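Local coordinates for phosphopantetheine attachment site family protein (Acinetobacter baumannii, PDB 4HKG) that probably carries amino acid or peptide intermediates on a phosphopantetheine arm, as a free-standing peptidyl carrier protein of an uncharacterized secondary metabolic pathway, at residues A8-I13 / E76-E81; A12-L17 / P69-L74; A19-V24 / A45-G50; E27-D32 / T36-D41; D51-D54 / L58-E61. All blocks are in the same frame, centred on the assembly; numbering follows the deposited sequence.

Interaction 1: A8-I13 / E76-E81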
# COMPACT_ATOMS: atom_id res chain seq x y z
N ALA A 8 -6.58 7.26 -6.85
CA ALA A 8 -7.48 7.24 -5.70
C ALA A 8 -8.05 5.85 -5.44
O ALA A 8 -8.23 5.46 -4.29
CB ALA A 8 -8.61 8.25 -5.89
N TYR A 9 -8.34 5.10 -6.51
CA TYR A 9 -8.82 3.73 -6.38
C TYR A 9 -7.79 2.87 -5.64
O TYR A 9 -8.10 2.22 -4.64
CB TYR A 9 -9.09 3.17 -7.78
CG TYR A 9 -9.65 1.77 -7.82
CD1 TYR A 9 -11.02 1.56 -7.90
CD2 TYR A 9 -8.82 0.66 -7.83
CE1 TYR A 9 -11.55 0.28 -7.97
CE2 TYR A 9 -9.34 -0.63 -7.90
CZ TYR A 9 -10.70 -0.80 -7.96
OH TYR A 9 -11.21 -2.08 -8.03
N TRP A 10 -6.55 2.88 -6.13
CA TRP A 10 -5.52 2.06 -5.50
C TRP A 10 -5.16 2.58 -4.11
O TRP A 10 -4.85 1.79 -3.21
CB TRP A 10 -4.29 1.94 -6.39
CG TRP A 10 -4.55 1.10 -7.58
CD1 TRP A 10 -4.54 1.49 -8.89
CD2 TRP A 10 -4.93 -0.28 -7.58
NE1 TRP A 10 -4.86 0.43 -9.70
CE2 TRP A 10 -5.11 -0.67 -8.92
CE3 TRP A 10 -5.13 -1.23 -6.57
CZ2 TRP A 10 -5.47 -1.96 -9.28
CZ3 TRP A 10 -5.49 -2.51 -6.93
CH2 TRP A 10 -5.66 -2.86 -8.27
N SER A 11 -5.20 3.89 -3.92
CA SER A 11 -4.93 4.45 -2.61
C SER A 11 -5.94 3.93 -1.58
O SER A 11 -5.57 3.57 -0.46
CB SER A 11 -4.92 5.98 -2.67
OG SER A 11 -4.58 6.52 -1.41
N ALA A 12 -7.22 3.88 -1.95
CA ALA A 12 -8.25 3.38 -1.03
C ALA A 12 -8.01 1.89 -0.70
O ALA A 12 -8.15 1.47 0.45
CB ALA A 12 -9.63 3.58 -1.62
N ILE A 13 -7.65 1.11 -1.71
CA ILE A 13 -7.36 -0.31 -1.49
C ILE A 13 -6.15 -0.50 -0.58
O ILE A 13 -6.21 -1.26 0.40
CB ILE A 13 -7.20 -1.06 -2.85
CG1 ILE A 13 -8.57 -1.17 -3.52
CG2 ILE A 13 -6.51 -2.43 -2.65
CD1 ILE A 13 -8.57 -1.93 -4.83
N GLU A 76 0.50 5.48 -6.67
CA GLU A 76 1.04 6.08 -7.88
C GLU A 76 1.82 5.05 -8.68
O GLU A 76 1.69 4.96 -9.91
CB GLU A 76 1.93 7.27 -7.53
CG GLU A 76 2.57 7.96 -8.72
CD GLU A 76 1.73 9.08 -9.28
OE1 GLU A 76 0.76 9.48 -8.60
OE2 GLU A 76 2.04 9.56 -10.39
N TYR A 77 2.63 4.26 -7.99
CA TYR A 77 3.41 3.21 -8.63
C TYR A 77 2.52 2.17 -9.32
O TYR A 77 2.76 1.80 -10.47
CB TYR A 77 4.36 2.54 -7.63
CG TYR A 77 5.13 1.39 -8.22
CD1 TYR A 77 6.22 1.61 -9.04
CD2 TYR A 77 4.75 0.07 -7.97
CE1 TYR A 77 6.93 0.56 -9.59
CE2 TYR A 77 5.46 -0.99 -8.52
CZ TYR A 77 6.54 -0.73 -9.33
OH TYR A 77 7.25 -1.76 -9.89
N LEU A 78 1.47 1.72 -8.62
CA LEU A 78 0.56 0.74 -9.19
C LEU A 78 -0.10 1.24 -10.46
O LEU A 78 -0.19 0.51 -11.45
CB LEU A 78 -0.51 0.31 -8.19
CG LEU A 78 -0.01 -0.47 -6.98
CD1 LEU A 78 -1.19 -0.91 -6.15
CD2 LEU A 78 0.82 -1.67 -7.41
N VAL A 79 -0.56 2.49 -10.45
CA VAL A 79 -1.16 3.07 -11.64
C VAL A 79 -0.17 3.04 -12.81
O VAL A 79 -0.53 2.68 -13.93
CB VAL A 79 -1.65 4.52 -11.41
CG1 VAL A 79 -2.05 5.17 -12.72
CG2 VAL A 79 -2.82 4.52 -10.44
N SER A 80 1.08 3.41 -12.53
CA SER A 80 2.12 3.43 -13.55
C SER A 80 2.35 2.04 -14.13
O SER A 80 2.51 1.89 -15.34
CB SER A 80 3.43 3.97 -12.96
OG SER A 80 3.33 5.36 -12.71
N GLU A 81 2.36 1.03 -13.27
CA GLU A 81 2.64 -0.34 -13.69
C GLU A 81 1.50 -0.92 -14.51
O GLU A 81 1.73 -1.76 -15.38
CB GLU A 81 2.90 -1.23 -12.48
CG GLU A 81 4.21 -0.96 -11.79
CD GLU A 81 5.40 -1.23 -12.69
OE1 GLU A 81 5.59 -2.40 -13.09
OE2 GLU A 81 6.15 -0.29 -12.99

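Interaction 2: A12-L17 / P69-L74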
# COMPACT_ATOMS: atom_id res chain seq x y z
N ALA A 12 -7.22 3.88 -1.95
CA ALA A 12 -8.25 3.38 -1.03
C ALA A 12 -8.01 1.89 -0.70
O ALA A 12 -8.15 1.47 0.45
CB ALA A 12 -9.63 3.58 -1.62
N ILE A 13 -7.65 1.11 -1.71
CA ILE A 13 -7.36 -0.31 -1.49
C ILE A 13 -6.15 -0.50 -0.58
O ILE A 13 -6.21 -1.26 0.40
CB ILE A 13 -7.20 -1.06 -2.85
CG1 ILE A 13 -8.57 -1.17 -3.52
CG2 ILE A 13 -6.51 -2.43 -2.65
CD1 ILE A 13 -8.57 -1.93 -4.83
N ILE A 14 -5.06 0.21 -0.87
CA ILE A 14 -3.85 0.09 -0.07
C ILE A 14 -4.11 0.54 1.37
O ILE A 14 -3.67 -0.11 2.31
CB ILE A 14 -2.69 0.86 -0.71
CG1 ILE A 14 -2.29 0.23 -2.04
CG2 ILE A 14 -1.48 0.87 0.22
CD1 ILE A 14 -1.43 1.13 -2.92
N ARG A 15 -4.82 1.65 1.54
CA ARG A 15 -5.15 2.13 2.87
C ARG A 15 -5.93 1.09 3.67
O ARG A 15 -5.70 0.89 4.86
CB ARG A 15 -5.92 3.44 2.77
CG ARG A 15 -6.15 4.18 4.08
CD ARG A 15 -6.92 5.47 3.79
NE ARG A 15 -6.87 6.46 4.86
CZ ARG A 15 -7.32 7.70 4.75
NH1 ARG A 15 -7.84 8.10 3.60
NH2 ARG A 15 -7.23 8.54 5.77
N THR A 16 -6.86 0.41 2.99
CA THR A 16 -7.63 -0.64 3.62
C THR A 16 -6.74 -1.80 4.05
O THR A 16 -6.85 -2.30 5.18
CB THR A 16 -8.73 -1.15 2.67
OG1 THR A 16 -9.61 -0.07 2.33
CG2 THR A 16 -9.53 -2.28 3.31
N LEU A 17 -5.84 -2.22 3.17
CA LEU A 17 -4.91 -3.30 3.50
C LEU A 17 -4.02 -2.93 4.68
O LEU A 17 -3.83 -3.73 5.60
CB LEU A 17 -4.03 -3.65 2.30
CG LEU A 17 -4.72 -4.26 1.08
CD1 LEU A 17 -3.72 -4.39 -0.06
CD2 LEU A 17 -5.32 -5.61 1.41
N PRO A 69 7.27 4.98 -0.17
CA PRO A 69 7.08 4.73 1.26
C PRO A 69 5.82 5.30 1.91
O PRO A 69 5.79 5.47 3.13
CB PRO A 69 8.33 5.36 1.88
CG PRO A 69 8.61 6.51 0.98
CD PRO A 69 8.26 6.04 -0.41
N THR A 70 4.80 5.58 1.12
CA THR A 70 3.52 6.04 1.65
C THR A 70 2.43 5.35 0.84
O THR A 70 2.68 4.82 -0.24
CB THR A 70 3.32 7.56 1.50
OG1 THR A 70 3.09 7.86 0.12
CG2 THR A 70 4.52 8.36 2.00
N ILE A 71 1.22 5.37 1.36
CA ILE A 71 0.09 4.79 0.65
C ILE A 71 -0.06 5.42 -0.73
O ILE A 71 -0.20 4.71 -1.74
CB ILE A 71 -1.21 4.95 1.47
CG1 ILE A 71 -1.16 4.05 2.70
CG2 ILE A 71 -2.44 4.66 0.61
CD1 ILE A 71 -2.22 4.38 3.72
N ASN A 72 -0.02 6.75 -0.79
CA ASN A 72 -0.20 7.44 -2.05
C ASN A 72 0.95 7.22 -3.03
O ASN A 72 0.73 7.15 -4.24
CB ASN A 72 -0.45 8.94 -1.83
CG ASN A 72 -1.90 9.26 -1.55
OD1 ASN A 72 -2.80 8.52 -1.97
ND2 ASN A 72 -2.13 10.34 -0.83
N ALA A 73 2.18 7.10 -2.53
CA ALA A 73 3.32 6.86 -3.41
C ALA A 73 3.21 5.46 -4.02
O ALA A 73 3.48 5.26 -5.21
CB ALA A 73 4.64 7.03 -2.67
N LEU A 74 2.80 4.49 -3.20
CA LEU A 74 2.62 3.14 -3.70
C LEU A 74 1.46 3.06 -4.69
O LEU A 74 1.55 2.37 -5.71
CB LEU A 74 2.43 2.15 -2.55
CG LEU A 74 2.41 0.66 -2.92
CD1 LEU A 74 3.72 0.21 -3.58
CD2 LEU A 74 2.11 -0.16 -1.68

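Interaction 3: A19-V24 / A45-G50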
# COMPACT_ATOMS: atom_id res chain seq x y z
N ALA A 19 -4.47 -0.59 7.04
CA ALA A 19 -5.26 -0.43 8.26
C ALA A 19 -5.62 -1.79 8.86
O ALA A 19 -5.55 -1.97 10.08
CB ALA A 19 -6.50 0.39 7.99
N LYS A 20 -6.01 -2.74 8.02
CA LYS A 20 -6.36 -4.07 8.50
C LYS A 20 -5.15 -4.75 9.15
O LYS A 20 -5.28 -5.40 10.19
CB LYS A 20 -6.92 -4.92 7.36
CG LYS A 20 -8.36 -4.56 6.95
CD LYS A 20 -9.41 -5.33 7.76
CE LYS A 20 -10.83 -4.98 7.30
NZ LYS A 20 -11.81 -6.00 7.76
N GLU A 21 -3.97 -4.61 8.54
CA GLU A 21 -2.76 -5.18 9.11
C GLU A 21 -2.35 -4.49 10.41
O GLU A 21 -1.87 -5.14 11.34
CB GLU A 21 -1.61 -5.10 8.10
CG GLU A 21 -1.61 -6.24 7.12
CD GLU A 21 -1.26 -7.55 7.79
OE1 GLU A 21 -2.15 -8.38 8.06
OE2 GLU A 21 -0.06 -7.75 8.08
N MET A 22 -2.54 -3.18 10.49
CA MET A 22 -2.12 -2.42 11.66
C MET A 22 -3.17 -2.45 12.76
O MET A 22 -2.93 -1.97 13.87
CB MET A 22 -1.77 -0.98 11.27
CG MET A 22 -0.62 -0.86 10.26
SD MET A 22 0.89 -1.76 10.70
CE MET A 22 1.40 -0.86 12.16
N ARG A 23 -4.34 -3.02 12.45
CA ARG A 23 -5.47 -3.14 13.39
C ARG A 23 -5.99 -1.79 13.87
O ARG A 23 -6.29 -1.61 15.05
CB ARG A 23 -5.14 -4.08 14.57
CG ARG A 23 -4.62 -5.44 14.13
CD ARG A 23 -4.55 -6.41 15.29
NE ARG A 23 -3.65 -7.53 15.04
CZ ARG A 23 -4.01 -8.70 14.52
NH1 ARG A 23 -3.11 -9.65 14.34
NH2 ARG A 23 -5.27 -8.92 14.19
N VAL A 24 -6.11 -0.85 12.94
CA VAL A 24 -6.68 0.47 13.22
C VAL A 24 -7.68 0.82 12.13
O VAL A 24 -7.72 0.17 11.09
CB VAL A 24 -5.59 1.56 13.29
CG1 VAL A 24 -4.56 1.23 14.37
CG2 VAL A 24 -4.92 1.74 11.95
N ALA A 45 4.74 -5.39 5.44
CA ALA A 45 5.07 -5.07 4.06
C ALA A 45 4.91 -6.30 3.16
O ALA A 45 4.40 -6.19 2.03
CB ALA A 45 6.47 -4.50 3.94
N LEU A 46 5.34 -7.46 3.64
CA LEU A 46 5.15 -8.70 2.90
C LEU A 46 3.66 -9.05 2.72
O LEU A 46 3.23 -9.46 1.64
CB LEU A 46 5.91 -9.83 3.59
CG LEU A 46 5.71 -11.23 3.02
CD1 LEU A 46 6.15 -11.27 1.56
CD2 LEU A 46 6.44 -12.27 3.85
N SER A 47 2.88 -8.88 3.78
CA SER A 47 1.43 -9.10 3.71
C SER A 47 0.77 -8.20 2.67
O SER A 47 0.01 -8.66 1.82
CB SER A 47 0.79 -8.87 5.08
OG SER A 47 -0.63 -8.85 4.99
N VAL A 48 1.05 -6.90 2.75
CA VAL A 48 0.43 -5.93 1.87
C VAL A 48 0.84 -6.14 0.41
O VAL A 48 -0.02 -6.16 -0.48
CB VAL A 48 0.74 -4.49 2.33
CG1 VAL A 48 0.27 -3.47 1.29
CG2 VAL A 48 0.11 -4.21 3.69
N SER A 49 2.13 -6.29 0.16
CA SER A 49 2.58 -6.50 -1.21
C SER A 49 2.04 -7.81 -1.78
O SER A 49 1.63 -7.85 -2.95
CB SER A 49 4.11 -6.42 -1.31
OG SER A 49 4.76 -7.39 -0.51
N GLY A 50 2.03 -8.87 -0.97
CA GLY A 50 1.50 -10.15 -1.41
C GLY A 50 0.02 -10.08 -1.74
O GLY A 50 -0.45 -10.67 -2.72

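Interaction 4: E27-D32 / T36-D41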
# COMPACT_ATOMS: atom_id res chain seq x y z
N GLU A 27 -9.40 5.59 8.46
CA GLU A 27 -9.45 7.04 8.55
C GLU A 27 -8.35 7.62 9.46
O GLU A 27 -8.02 8.80 9.36
CB GLU A 27 -10.83 7.53 8.99
CG GLU A 27 -11.87 7.47 7.89
N THR A 28 -7.79 6.78 10.32
CA THR A 28 -6.72 7.24 11.22
C THR A 28 -5.34 7.23 10.57
O THR A 28 -4.37 7.69 11.17
CB THR A 28 -6.63 6.41 12.52
OG1 THR A 28 -6.14 5.10 12.22
CG2 THR A 28 -7.98 6.36 13.23
N ILE A 29 -5.26 6.71 9.36
CA ILE A 29 -3.99 6.60 8.65
C ILE A 29 -3.86 7.70 7.60
O ILE A 29 -4.74 7.86 6.76
CB ILE A 29 -3.86 5.24 7.95
CG1 ILE A 29 -3.98 4.11 8.98
CG2 ILE A 29 -2.54 5.16 7.21
CD1 ILE A 29 -2.87 4.11 10.00
N ASP A 30 -2.77 8.45 7.65
CA ASP A 30 -2.49 9.51 6.68
C ASP A 30 -1.83 8.89 5.45
O ASP A 30 -0.74 8.31 5.56
CB ASP A 30 -1.55 10.54 7.33
CG ASP A 30 -1.24 11.73 6.43
OD1 ASP A 30 -1.44 11.65 5.19
OD2 ASP A 30 -0.75 12.75 6.96
N PRO A 31 -2.48 8.99 4.28
CA PRO A 31 -1.93 8.32 3.09
C PRO A 31 -0.64 8.96 2.55
O PRO A 31 -0.04 8.41 1.63
CB PRO A 31 -3.07 8.42 2.08
CG PRO A 31 -3.83 9.64 2.49
CD PRO A 31 -3.74 9.70 4.00
N ASP A 32 -0.23 10.09 3.12
CA ASP A 32 1.01 10.74 2.73
C ASP A 32 2.11 10.62 3.78
O ASP A 32 3.19 11.18 3.60
CB ASP A 32 0.75 12.19 2.37
CG ASP A 32 -0.08 12.32 1.12
OD1 ASP A 32 0.31 11.72 0.10
OD2 ASP A 32 -1.15 12.98 1.16
N THR A 36 6.61 3.61 7.93
CA THR A 36 7.34 3.28 9.15
C THR A 36 7.04 4.25 10.28
O THR A 36 7.19 3.90 11.45
CB THR A 36 8.85 3.21 8.91
OG1 THR A 36 9.30 4.43 8.32
CG2 THR A 36 9.18 2.05 7.98
N SER A 37 6.64 5.47 9.96
CA SER A 37 6.38 6.44 11.02
C SER A 37 5.10 6.11 11.80
O SER A 37 4.86 6.68 12.86
CB SER A 37 6.31 7.86 10.46
OG SER A 37 5.24 7.96 9.56
N TYR A 38 4.30 5.17 11.30
CA TYR A 38 3.20 4.64 12.09
C TYR A 38 3.33 3.14 12.36
O TYR A 38 2.33 2.44 12.61
CB TYR A 38 1.81 5.02 11.56
CG TYR A 38 1.51 4.73 10.10
CD1 TYR A 38 0.96 3.53 9.69
CD2 TYR A 38 1.73 5.70 9.13
CE1 TYR A 38 0.66 3.28 8.36
CE2 TYR A 38 1.43 5.47 7.79
CZ TYR A 38 0.90 4.26 7.42
OH TYR A 38 0.58 4.01 6.11
N GLY A 39 4.56 2.65 12.33
CA GLY A 39 4.87 1.35 12.89
C GLY A 39 4.87 0.17 11.94
O GLY A 39 5.07 -0.96 12.37
N LEU A 40 4.63 0.42 10.65
CA LEU A 40 4.57 -0.67 9.70
C LEU A 40 5.93 -1.36 9.59
O LEU A 40 6.96 -0.69 9.49
CB LEU A 40 4.10 -0.15 8.35
CG LEU A 40 3.77 -1.19 7.29
CD1 LEU A 40 2.56 -0.77 6.45
CD2 LEU A 40 4.96 -1.46 6.39
N ASP A 41 5.93 -2.69 9.62
CA ASP A 41 7.17 -3.47 9.62
C ASP A 41 7.25 -4.42 8.42
O ASP A 41 6.40 -4.38 7.52
CB ASP A 41 7.36 -4.22 10.95
CG ASP A 41 6.32 -5.31 11.20
OD1 ASP A 41 5.51 -5.61 10.30
OD2 ASP A 41 6.31 -5.87 12.31
O HOH W 1 0.80 6.24 4.40

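Interaction 5: D51-D54 / L58-E61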
# COMPACT_ATOMS: atom_id res chain seq x y z
N ASP A 51 -0.74 -9.36 -0.91
CA ASP A 51 -2.16 -9.17 -1.17
C ASP A 51 -2.37 -8.36 -2.45
O ASP A 51 -3.27 -8.67 -3.25
CB ASP A 51 -2.84 -8.50 0.03
CG ASP A 51 -3.09 -9.46 1.18
OD1 ASP A 51 -2.87 -10.68 1.02
OD2 ASP A 51 -3.54 -9.01 2.25
N LEU A 52 -1.54 -7.35 -2.66
CA LEU A 52 -1.62 -6.58 -3.90
C LEU A 52 -1.30 -7.45 -5.12
O LEU A 52 -1.88 -7.25 -6.19
CB LEU A 52 -0.72 -5.35 -3.84
CG LEU A 52 -1.22 -4.22 -2.93
CD1 LEU A 52 -0.13 -3.17 -2.74
CD2 LEU A 52 -2.51 -3.59 -3.46
N GLU A 53 -0.39 -8.41 -4.97
CA GLU A 53 -0.14 -9.35 -6.07
C GLU A 53 -1.40 -10.14 -6.39
O GLU A 53 -1.74 -10.33 -7.55
CB GLU A 53 0.98 -10.33 -5.73
CG GLU A 53 2.35 -9.68 -5.62
CD GLU A 53 3.45 -10.68 -5.35
OE1 GLU A 53 3.20 -11.65 -4.60
OE2 GLU A 53 4.55 -10.52 -5.92
N ASP A 54 -2.10 -10.59 -5.34
CA ASP A 54 -3.35 -11.33 -5.51
C ASP A 54 -4.39 -10.50 -6.24
O ASP A 54 -5.14 -11.03 -7.05
CB ASP A 54 -3.93 -11.76 -4.16
CG ASP A 54 -3.05 -12.75 -3.41
OD1 ASP A 54 -2.22 -13.43 -4.05
OD2 ASP A 54 -3.20 -12.83 -2.17
N LEU A 58 0.29 -8.47 -10.62
CA LEU A 58 1.65 -7.98 -10.77
C LEU A 58 2.58 -8.71 -9.82
O LEU A 58 2.13 -9.21 -8.78
CB LEU A 58 1.71 -6.49 -10.44
CG LEU A 58 0.92 -5.52 -11.31
CD1 LEU A 58 0.91 -4.15 -10.65
CD2 LEU A 58 1.52 -5.44 -12.70
N GLU A 59 3.85 -8.77 -10.16
CA GLU A 59 4.87 -9.20 -9.22
C GLU A 59 5.32 -7.96 -8.48
O GLU A 59 5.72 -6.97 -9.10
CB GLU A 59 6.05 -9.84 -9.94
CG GLU A 59 7.13 -10.33 -9.00
CD GLU A 59 7.85 -11.55 -9.54
OE1 GLU A 59 8.75 -12.06 -8.84
OE2 GLU A 59 7.51 -11.99 -10.65
N LEU A 60 5.25 -8.00 -7.15
CA LEU A 60 5.49 -6.82 -6.32
C LEU A 60 6.34 -7.20 -5.12
O LEU A 60 5.88 -7.93 -4.24
CB LEU A 60 4.16 -6.24 -5.83
CG LEU A 60 3.18 -5.81 -6.92
CD1 LEU A 60 1.82 -5.57 -6.29
CD2 LEU A 60 3.66 -4.55 -7.62
N GLU A 61 7.57 -6.71 -5.06
CA GLU A 61 8.47 -6.98 -3.94
C GLU A 61 8.05 -6.19 -2.70
O GLU A 61 7.58 -5.06 -2.83
CB GLU A 61 9.91 -6.61 -4.29
CG GLU A 61 10.56 -7.44 -5.38
CD GLU A 61 11.93 -6.90 -5.76
OE1 GLU A 61 12.37 -5.88 -5.18
OE2 GLU A 61 12.59 -7.50 -6.64

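Interaction 1: A8-I13 / E76-E81
W10 and L78 mark the closest backbone approach of segments 8-13 and 76-81, with 7.2 Å from W10 CA to L78 CA. Both segments are helical, and the contact is wholly apolar. The indole of W10 is the main surface. L78 lies over one of its faces, with L78 CD1 3.7 Å above the ring plane and displaced toward the rim. W10 CE3 is the nearest ring atom, 4.0 Å from L78 CD1. L78 CB sits over the same face, nearer the five-membered ring. The two side chains cross at about a right angle. V79 comes in differently: its CG2 meets the edge of the indole near the ring plane, 3.8 Å from W10 CD1. The other face is covered from within helix 7-22 by the ring of Y9. W10 CG is anti to its own carbonyl carbon (chi1 -70°), which turns the indole toward helix 71-82. A75 and L82 of that helix and T56 of helix 42-56 also touch the indole. L78 reaches on to L52. This is the meeting of first and last helices in the four-helix bundle of acyl and peptidyl carrier proteins, with the indole of W10 buried between Y9 and L78.

Interaction 2: A12-L17 / P69-L74
I14 packs against I71 and L74 where helix 7-22 meets the start of helix 71-82, in the buried centre of the carrier-protein four-helix bundle. The CA atoms of I14 and I71 are 6.2 Å apart, a close approach for two helices. Along the second segment, T70 precedes the helix and sets it up. It is the N-cap: T70 OG1 accepts from A73 N at 2.9 Å, with an N-H...O angle of 158°. T70 itself faces away from the first helix.

I71 follows, in the first turn, and carries most of the contact. Its two branches do different work. I71 CG2, anti to the backbone N, lies 3.9 Å from I14 CG2, and the two side chains slide past each other in opposite directions. I71 CD1, at the end of the other branch, rests on R15, 3.8 Å from R15 CA. Here the side chains cross at about a right angle. R15 gives only the root of its chain to this contact; the chain then runs extended from CG to NE and leads away. Its guanidinium makes weak hydrogen bonds to P26 O and I29 O.

N72 starts out away from the first helix, but its amide comes back nearer and is tied down at both atoms. N72 OD1 is hydrogen-bonded to S11 OG, and N72 ND2 to D32 OD1. L74 closes the segment one turn after I71. It meets the end of the I14 chain: I14 CD1 sits against the branch point of the leucine, 3.9 Å from L74 CG.

Interaction 3: A19-V24 / A45-G50
E21 reaches from helix 7-22 toward S47 on helix 42-56, and the two CA atoms are 7.9 Å apart. CB leaves the helix in the direction of the other segment. CG, anti to the carbonyl carbon, is the first atom to touch: E21 CG is 3.5 Å from S47 OG. E21 CG is also 4.3 Å from V48 CG2, a loose apolar contact. The chain then bends at chi2 (-69°), and this fold lays a face of the carboxylate over the serine hydroxyl. E21 CD is 3.2 Å from S47 OG. E21 OE2 sits 3.3 Å from S47 CB and as close to S47 OG, while OE1 is farther off. No hydrogen bond results, because the angles at both oxygens are poor. S47 OG, anti to its backbone N (chi1 170°), sits under the face of the carboxylate, close to CD, and out of the plane in which its oxygens lie.

The contact joins two long helices of the carrier-protein bundle near the end of helix 7-22. That end fits a Schellman motif. R23 has a positive phi of 61°, and V24 N returns to A19 O at 3.1 Å. The partner bond, R23 N to K20 O, is weak.

Around the pair, V44 of helix 42-56 also touches E21, and M22 rests on the same valine. Two residues on from S47, S49 OG bonds back to A45 O at 2.8 Å. S49 OG and S49 N reach that carbonyl oxygen from opposite faces of its plane.

Interaction 4: E27-D32 / T36-D41
I29 and Y38 meet across the long loop between helices 7-22 and 42-56. In the I29 conformer described here, one of two deposited, the isoleucine lies over a face of the tyrosine ring. I29 CD1 makes a CH-pi contact, 4.3 Å from the ring centroid and 28° off the normal. I29 CG2 covers the phenol end, 3.6 Å from Y38 CZ. The two side chains cross at about a right angle. Y38 CG stands between its backbone N and carbonyl carbon (chi1 52°), which swings the ring toward segment 27-32.

The phenol oxygen also reaches the other segment through a water. Y38 OH donates to this water at 2.8 Å, and the water donates to D30 O at the same distance. The water lies at the ring edge, in the ring plane, so the bridge and the isoleucine hold the ring from different directions.

Local turns position both partners. G39 follows Y38 with a positive phi, and G39 N closes the turn on T36 O at 3.0 Å. On the other side D30 forms an Asx turn: D32 N donates to D30 OD1 at 2.9 Å, from above the carboxylate plane.

Further out, D41 caps helix 42-56 by accepting from V44 N. It belongs to a Gly-Leu-Asp-Ser sequence whose serine is, as in this family, the likely phosphopantetheine site. Y38 also packs on V18 of helix 7-22 and on I71 of helix 71-82. I29 shares I71, so the loop lies across these two helices.

Interaction 5: D51-D54 / L58-E61
E53 lays its side chain along the backbone of residues 58-60, just beyond the end of helix 42-56. E53 CG passes 3.2 Å from L58 O, and the CA atoms of E53 and L58 are only 5.2 Å apart. CG is anti to the carbonyl carbon of E53, and the chain is extended beyond it (chi2 -177°). This carries the carboxylate past L58 to L60. There E53 OE2 accepts from L60 N at 2.9 Å. The bond is nearly straight, at 178°, and uses the anti lone pair of OE2, the one away from OE1. The aliphatic part of the glutamate also packs, with E53 CG 3.9 Å from L60 CB.

L60 turns its side chain toward the helix and makes a second, apolar contact. L60 CD1 is 3.5 Å from L52 CB, so L60 meets the helix with both its backbone and its side chain. L52 then faces the interior, where I14, L17, L74 and L78 touch it. L58 joins the same side through L82 and E81. The turn between the segments is drawn in by T56 OG1, which is hydrogen-bonded to both L52 O and L58 N.

This fastens the loop that leads to helix 64-67 onto helix 42-56 of the bundle. The N-H of L60 would tend to stabilise a charged E53. Against this, L60 O lies 3.4 Å from E53 OE2, acceptor against acceptor. The E59 carboxylate, whose charged atoms do not touch those of E53, would probably also oppose the charge.

Overall arrangement
Helix 7-22 runs through interactions 1, 2 and 3. Interactions 1 and 2 share A12 and I13, pair it with helix 71-82, and have centres 8 Å apart. Interaction 3 pairs its other end with helix 42-56, which interaction 5 ties to the following loop. Along the chain, interactions 3, 4 and 5 fall between the ends joined by interaction 1; interaction 4 lies within the span of interaction 3, and interaction 5 follows both. Interaction 2 lies centrally and touches all the others. Interactions 4 and 5 lie about 20 Å apart between centres. Together they join the helices and two connecting loops; interaction 4 lies in the loop that leads to the probable phosphopantetheine serine.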